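Local coordinates for putative mannose-1-phosphate guanylyl transferase (Thermus thermophilus, PDB 2CU2), which probably transfers a guanylyl group from GTP to mannose-1-phosphate, yielding GDP-mannose, at residues Glu14-Lys26 with Phe251-Glu263. Sequence-based numbering, arbitrary orientation.
Sequences ERLWPLSREDRPK and FPWDDVGNWRALE. With SO4 (sulfate ion), chain B.
The indole of Trp259 reaches from the turn before helix 261-266 onto the carbonyl oxygens of Arg15 to Trp17 and the side chains of Leu16 and Leu19. From CB, CG turns away from the carbonyl carbon to lie beside the backbone N (chi1 -80°), swinging the ring toward 14-26. CG and CD2 lie under Leu16 CD2, which sits 3.8 Å from the centroid of the five-membered ring in a CH-pi contact. CD1 comes 3.2 Å from Arg15 O, and NE1 donates to Trp17 O at 2.7 Å; the acceptor lies near the ring plane, whereas the N-H arrives from above the carbonyl plane. Farther out, CZ2 passes Leu16 O, and CH2 meets Leu19 CB at 3.8 Å. A leucine in place of Trp259 would probably leave Trp17 O without this donor and open a gap under Leu16 CD2 and beside Leu19.

At the other end of the contact, the extended Lys26 gives NZ to Asp255 O (2.6 Å) and, weakly, to Val256 O; Asp109 supplies its salt bridge. Gly257 O lies over one face of the Arg15 guanidinium, while NE points in plane to sulfate O4 (2.9 Å). The sulfate, probably from the crystallisation liquor, also accepts from Glu14 N, Arg15 N and Arg327; the site is consistent with the phosphate-binding loop after the first strand of GT-A nucleotidyltransferases. Strands 306-311 and 314-319 pack against Trp259, and helix 327-334 against Trp17.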
loop_
_atom_site.group_PDB
_atom_site.type_symbol
_atom_site.label_atom_id
_atom_site.label_comp_id
_atom_site.label_asym_id
_atom_site.label_seq_id
_atom_site.Cartn_x
_atom_site.Cartn_y
_atom_site.Cartn_z
ATOM N N GLU A 14 -16.165 -8.436 4.209
ATOM C CA GLU A 14 -15.868 -7.359 3.272
ATOM C C GLU A 14 -15.112 -6.235 3.968
ATOM O O GLU A 14 -14.354 -5.506 3.336
ATOM C CB GLU A 14 -17.157 -6.804 2.665
ATOM C CG GLU A 14 -18.081 -7.862 2.096
ATOM C CD GLU A 14 -19.142 -7.271 1.181
ATOM O OE1 GLU A 14 -19.707 -6.207 1.525
ATOM O OE2 GLU A 14 -19.415 -7.877 0.120
ATOM N N ARG A 15 -15.328 -6.089 5.269
ATOM C CA ARG A 15 -14.631 -5.055 6.016
ATOM C C ARG A 15 -13.158 -5.409 6.139
ATOM O O ARG A 15 -12.349 -4.571 6.526
ATOM C CB ARG A 15 -15.262 -4.865 7.401
ATOM C CG ARG A 15 -16.591 -4.112 7.359
ATOM C CD ARG A 15 -17.328 -4.211 8.691
ATOM N NE ARG A 15 -17.671 -5.599 8.993
ATOM C CZ ARG A 15 -18.188 -6.020 10.145
ATOM N NH1 ARG A 15 -18.437 -5.164 11.132
ATOM N NH2 ARG A 15 -18.445 -7.310 10.315
ATOM N N LEU A 16 -12.803 -6.648 5.805
ATOM C CA LEU A 16 -11.398 -7.052 5.869
ATOM C C LEU A 16 -10.717 -7.099 4.499
ATOM O O LEU A 16 -9.721 -7.786 4.311
ATOM C CB LEU A 16 -11.236 -8.395 6.600
ATOM C CG LEU A 16 -11.496 -8.318 8.112
ATOM C CD1 LEU A 16 -11.297 -9.680 8.749
ATOM C CD2 LEU A 16 -10.556 -7.289 8.746
ATOM N N TRP A 17 -11.264 -6.357 3.542
ATOM C CA TRP A 17 -10.669 -6.265 2.209
ATOM C C TRP A 17 -9.352 -5.514 2.459
ATOM O O TRP A 17 -9.295 -4.643 3.334
ATOM C CB TRP A 17 -11.583 -5.440 1.294
ATOM C CG TRP A 17 -11.057 -5.261 -0.105
ATOM C CD1 TRP A 17 -11.328 -6.046 -1.195
ATOM C CD2 TRP A 17 -10.126 -4.266 -0.550
ATOM N NE1 TRP A 17 -10.620 -5.598 -2.291
ATOM C CE2 TRP A 17 -9.875 -4.509 -1.924
ATOM C CE3 TRP A 17 -9.476 -3.196 0.078
ATOM C CZ2 TRP A 17 -8.998 -3.716 -2.680
ATOM C CZ3 TRP A 17 -8.605 -2.412 -0.670
ATOM C CH2 TRP A 17 -8.374 -2.676 -2.036
ATOM N N PRO A 18 -8.288 -5.807 1.689
ATOM C CA PRO A 18 -8.119 -6.754 0.585
ATOM C C PRO A 18 -7.791 -8.190 0.980
ATOM O O PRO A 18 -7.610 -9.041 0.106
ATOM C CB PRO A 18 -6.975 -6.139 -0.197
ATOM C CG PRO A 18 -6.072 -5.715 0.916
ATOM C CD PRO A 18 -7.040 -5.047 1.893
ATOM N N LEU A 19 -7.692 -8.463 2.278
ATOM C CA LEU A 19 -7.359 -9.812 2.719
ATOM C C LEU A 19 -8.449 -10.810 2.366
ATOM O O LEU A 19 -8.157 -11.923 1.930
ATOM C CB LEU A 19 -7.089 -9.846 4.223
ATOM C CG LEU A 19 -6.645 -11.208 4.767
ATOM C CD1 LEU A 19 -5.318 -11.603 4.144
ATOM C CD2 LEU A 19 -6.526 -11.141 6.281
ATOM N N SER A 20 -9.706 -10.420 2.548
ATOM C CA SER A 20 -10.803 -11.307 2.192
ATOM C C SER A 20 -11.022 -11.378 0.681
ATOM O O SER A 20 -10.713 -10.469 -0.083
ATOM C CB SER A 20 -12.070 -10.834 2.906
ATOM O OG SER A 20 -12.310 -9.458 2.595
ATOM N N ARG A 21 -11.551 -12.546 0.265
ATOM C CA ARG A 21 -11.720 -12.845 -1.157
ATOM C C ARG A 21 -13.126 -13.400 -1.425
ATOM O O ARG A 21 -13.843 -13.797 -0.517
ATOM C CB ARG A 21 -10.703 -13.930 -1.513
ATOM C CG ARG A 21 -9.302 -13.390 -1.788
ATOM C CD ARG A 21 -8.651 -14.127 -2.960
ATOM N NE ARG A 21 -7.539 -14.964 -2.503
ATOM C CZ ARG A 21 -7.542 -16.255 -2.882
ATOM N NH1 ARG A 21 -8.533 -16.729 -3.617
ATOM N NH2 ARG A 21 -6.494 -17.030 -2.587
ATOM N N GLU A 22 -13.521 -13.412 -2.717
ATOM C CA GLU A 22 -14.786 -14.056 -3.074
ATOM C C GLU A 22 -14.781 -15.532 -2.674
ATOM O O GLU A 22 -15.714 -16.054 -2.078
ATOM C CB GLU A 22 -15.010 -13.935 -4.589
ATOM C CG GLU A 22 -16.462 -13.585 -4.943
ATOM C CD GLU A 22 -17.281 -14.852 -5.052
ATOM O OE1 GLU A 22 -17.492 -15.495 -4.034
ATOM O OE2 GLU A 22 -17.774 -15.140 -6.141
ATOM N N ASP A 23 -13.687 -16.211 -3.001
ATOM C CA ASP A 23 -13.608 -17.635 -2.704
ATOM C C ASP A 23 -12.886 -17.883 -1.380
ATOM O O ASP A 23 -12.478 -18.989 -1.050
ATOM C CB ASP A 23 -12.861 -18.323 -3.847
ATOM C CG ASP A 23 -11.464 -17.731 -3.968
ATOM O OD1 ASP A 23 -11.148 -16.841 -3.179
ATOM O OD2 ASP A 23 -10.712 -18.165 -4.837
ATOM N N ARG A 24 -12.696 -16.782 -0.629
ATOM C CA ARG A 24 -12.038 -16.892 0.664
ATOM C C ARG A 24 -12.742 -16.039 1.720
ATOM O O ARG A 24 -12.445 -14.867 1.909
ATOM C CB ARG A 24 -10.589 -16.428 0.500
ATOM C CG ARG A 24 -9.602 -17.335 1.232
ATOM C CD ARG A 24 -9.456 -18.699 0.548
ATOM N NE ARG A 24 -8.071 -18.913 0.118
ATOM C CZ ARG A 24 -7.832 -19.957 -0.697
ATOM N NH1 ARG A 24 -8.825 -20.741 -1.081
ATOM N NH2 ARG A 24 -6.586 -20.194 -1.119
ATOM N N PRO A 25 -13.735 -16.672 2.377
ATOM C CA PRO A 25 -14.499 -16.028 3.435
ATOM C C PRO A 25 -13.639 -15.759 4.673
ATOM O O PRO A 25 -12.508 -16.213 4.796
ATOM C CB PRO A 25 -15.669 -16.944 3.794
ATOM C CG PRO A 25 -15.706 -18.082 2.774
ATOM C CD PRO A 25 -14.223 -18.024 2.176
ATOM N N LYS A 26 -14.214 -14.966 5.596
ATOM C CA LYS A 26 -13.445 -14.470 6.742
ATOM C C LYS A 26 -12.689 -15.588 7.481
ATOM O O LYS A 26 -11.526 -15.457 7.839
ATOM C CB LYS A 26 -14.412 -13.774 7.699
ATOM C CG LYS A 26 -13.799 -13.550 9.083
ATOM C CD LYS A 26 -14.377 -12.317 9.780
ATOM C CE LYS A 26 -14.211 -12.372 11.302
ATOM N NZ LYS A 26 -15.231 -11.542 11.939
ATOM N N PHE A 251 -11.553 -15.161 29.134
ATOM C CA PHE A 251 -10.480 -15.034 28.162
ATOM C C PHE A 251 -10.682 -13.839 27.229
ATOM O O PHE A 251 -11.788 -13.354 27.034
ATOM C CB PHE A 251 -10.439 -16.326 27.349
ATOM C CG PHE A 251 -11.822 -16.680 26.888
ATOM C CD1 PHE A 251 -12.371 -16.025 25.792
ATOM C CD2 PHE A 251 -12.553 -17.639 27.570
ATOM C CE1 PHE A 251 -13.660 -16.333 25.381
ATOM C CE2 PHE A 251 -13.845 -17.944 27.150
ATOM C CZ PHE A 251 -14.401 -17.295 26.056
ATOM N N PRO A 252 -9.556 -13.345 26.679
ATOM C CA PRO A 252 -9.609 -12.297 25.675
ATOM C C PRO A 252 -10.439 -12.739 24.468
ATOM O O PRO A 252 -10.348 -13.864 23.994
ATOM C CB PRO A 252 -8.175 -11.985 25.249
ATOM C CG PRO A 252 -7.291 -12.515 26.374
ATOM C CD PRO A 252 -8.176 -13.718 26.953
ATOM N N TRP A 253 -11.302 -11.815 24.004
ATOM C CA TRP A 253 -12.214 -12.201 22.935
ATOM C C TRP A 253 -12.607 -11.016 22.045
ATOM O O TRP A 253 -12.931 -9.928 22.502
ATOM C CB TRP A 253 -13.463 -12.813 23.574
ATOM C CG TRP A 253 -14.493 -13.070 22.544
ATOM C CD1 TRP A 253 -14.660 -14.253 21.789
ATOM C CD2 TRP A 253 -15.563 -12.177 22.150
ATOM N NE1 TRP A 253 -15.736 -14.196 20.962
ATOM C CE2 TRP A 253 -16.335 -12.853 21.175
ATOM C CE3 TRP A 253 -15.920 -10.887 22.533
ATOM C CZ2 TRP A 253 -17.440 -12.233 20.614
ATOM C CZ3 TRP A 253 -17.026 -10.267 21.974
ATOM C CH2 TRP A 253 -17.787 -10.943 21.004
ATOM N N ASP A 254 -12.524 -11.257 20.722
ATOM C CA ASP A 254 -12.943 -10.246 19.755
ATOM C C ASP A 254 -13.573 -10.916 18.529
ATOM O O ASP A 254 -13.168 -11.984 18.099
ATOM C CB ASP A 254 -11.706 -9.454 19.329
ATOM C CG ASP A 254 -12.113 -8.039 18.937
ATOM O OD1 ASP A 254 -12.735 -7.892 17.883
ATOM O OD2 ASP A 254 -11.792 -7.106 19.671
ATOM N N ASP A 255 -14.624 -10.277 17.988
ATOM C CA ASP A 255 -15.259 -10.878 16.822
ATOM C C ASP A 255 -14.437 -10.657 15.544
ATOM O O ASP A 255 -14.689 -11.246 14.499
ATOM C CB ASP A 255 -16.685 -10.327 16.684
ATOM C CG ASP A 255 -16.682 -8.944 16.044
ATOM O OD1 ASP A 255 -17.676 -8.618 15.392
ATOM O OD2 ASP A 255 -15.726 -8.201 16.234
ATOM N N VAL A 256 -13.429 -9.768 15.661
ATOM C CA VAL A 256 -12.585 -9.443 14.510
ATOM C C VAL A 256 -13.391 -8.939 13.310
ATOM O O VAL A 256 -13.228 -9.387 12.182
ATOM C CB VAL A 256 -11.780 -10.681 14.113
ATOM C CG1 VAL A 256 -10.646 -10.275 13.176
ATOM C CG2 VAL A 256 -11.198 -11.350 15.347
ATOM N N GLY A 257 -14.308 -7.991 13.584
ATOM C CA GLY A 257 -15.222 -7.526 12.541
ATOM C C GLY A 257 -14.532 -6.620 11.523
ATOM O O GLY A 257 -14.887 -6.561 10.352
ATOM N N ASN A 258 -13.534 -5.848 11.942
ATOM C CA ASN A 258 -12.823 -4.968 11.017
ATOM C C ASN A 258 -11.329 -4.873 11.345
ATOM O O ASN A 258 -10.846 -5.424 12.325
ATOM C CB ASN A 258 -13.463 -3.580 11.095
ATOM C CG ASN A 258 -13.261 -3.012 12.476
ATOM O OD1 ASN A 258 -12.161 -3.009 13.022
ATOM N ND2 ASN A 258 -14.369 -2.513 13.051
ATOM N N TRP A 259 -10.596 -4.183 10.449
ATOM C CA TRP A 259 -9.143 -4.125 10.587
ATOM C C TRP A 259 -8.699 -3.602 11.956
ATOM O O TRP A 259 -7.646 -3.949 12.474
ATOM C CB TRP A 259 -8.594 -3.221 9.482
ATOM C CG TRP A 259 -8.512 -3.960 8.203
ATOM C CD1 TRP A 259 -9.289 -3.732 7.045
ATOM C CD2 TRP A 259 -7.597 -5.034 7.879
ATOM N NE1 TRP A 259 -8.945 -4.552 6.019
ATOM C CE2 TRP A 259 -7.851 -5.409 6.536
ATOM C CE3 TRP A 259 -6.610 -5.703 8.600
ATOM C CZ2 TRP A 259 -7.111 -6.421 5.948
ATOM C CZ3 TRP A 259 -5.873 -6.718 8.013
ATOM C CH2 TRP A 259 -6.127 -7.081 6.677
ATOM N N ARG A 260 -9.519 -2.700 12.527
ATOM C CA ARG A 260 -9.160 -2.137 13.823
ATOM C C ARG A 260 -9.104 -3.212 14.913
ATOM O O ARG A 260 -8.467 -3.063 15.947
ATOM C CB ARG A 260 -10.194 -1.073 14.192
ATOM C CG ARG A 260 -9.566 0.125 14.904
ATOM C CD ARG A 260 -10.053 0.257 16.352
ATOM N NE ARG A 260 -8.972 0.735 17.219
ATOM C CZ ARG A 260 -9.053 2.002 17.662
ATOM N NH1 ARG A 260 -10.083 2.759 17.325
ATOM N NH2 ARG A 260 -8.086 2.493 18.444
ATOM N N ALA A 261 -9.835 -4.315 14.665
ATOM C CA ALA A 261 -9.873 -5.390 15.650
ATOM C C ALA A 261 -8.478 -5.960 15.916
ATOM O O ALA A 261 -8.188 -6.518 16.966
ATOM C CB ALA A 261 -10.789 -6.491 15.117
ATOM N N LEU A 262 -7.614 -5.843 14.894
ATOM C CA LEU A 262 -6.256 -6.345 15.051
ATOM C C LEU A 262 -5.547 -5.659 16.222
ATOM O O LEU A 262 -4.786 -6.265 16.965
ATOM C CB LEU A 262 -5.498 -6.080 13.749
ATOM C CG LEU A 262 -5.575 -7.261 12.776
ATOM C CD1 LEU A 262 -6.987 -7.480 12.226
ATOM C CD2 LEU A 262 -4.664 -7.091 11.559
ATOM N N GLU A 263 -5.797 -4.359 16.344
ATOM C CA GLU A 263 -5.173 -3.601 17.410
ATOM C C GLU A 263 -5.732 -4.063 18.758
ATOM O O GLU A 263 -4.980 -4.307 19.701
ATOM C CB GLU A 263 -5.429 -2.110 17.213
ATOM C CG GLU A 263 -4.939 -1.246 18.351
ATOM C CD GLU A 263 -5.098 0.233 18.048
ATOM O OE1 GLU A 263 -4.481 0.717 17.076
ATOM O OE2 GLU A 263 -5.845 0.911 18.777
HETATM S S SO4 B . -19.007 -7.821 6.556
HETATM O O1 SO4 B . -19.696 -6.597 6.063
HETATM O O2 SO4 B . -19.060 -8.881 5.512
HETATM O O3 SO4 B . -19.684 -8.307 7.791
HETATM O O4 SO4 B . -17.583 -7.505 6.865
HETATM O O HOH W 1 -17.410 -2.461 11.954
HETATM O O HOH W 2 -11.854 -2.640 8.315
HETATM O O HOH W 3 -18.646 -6.361 14.126
HETATM O O HOH W 4 -16.173 -8.397 8.525
#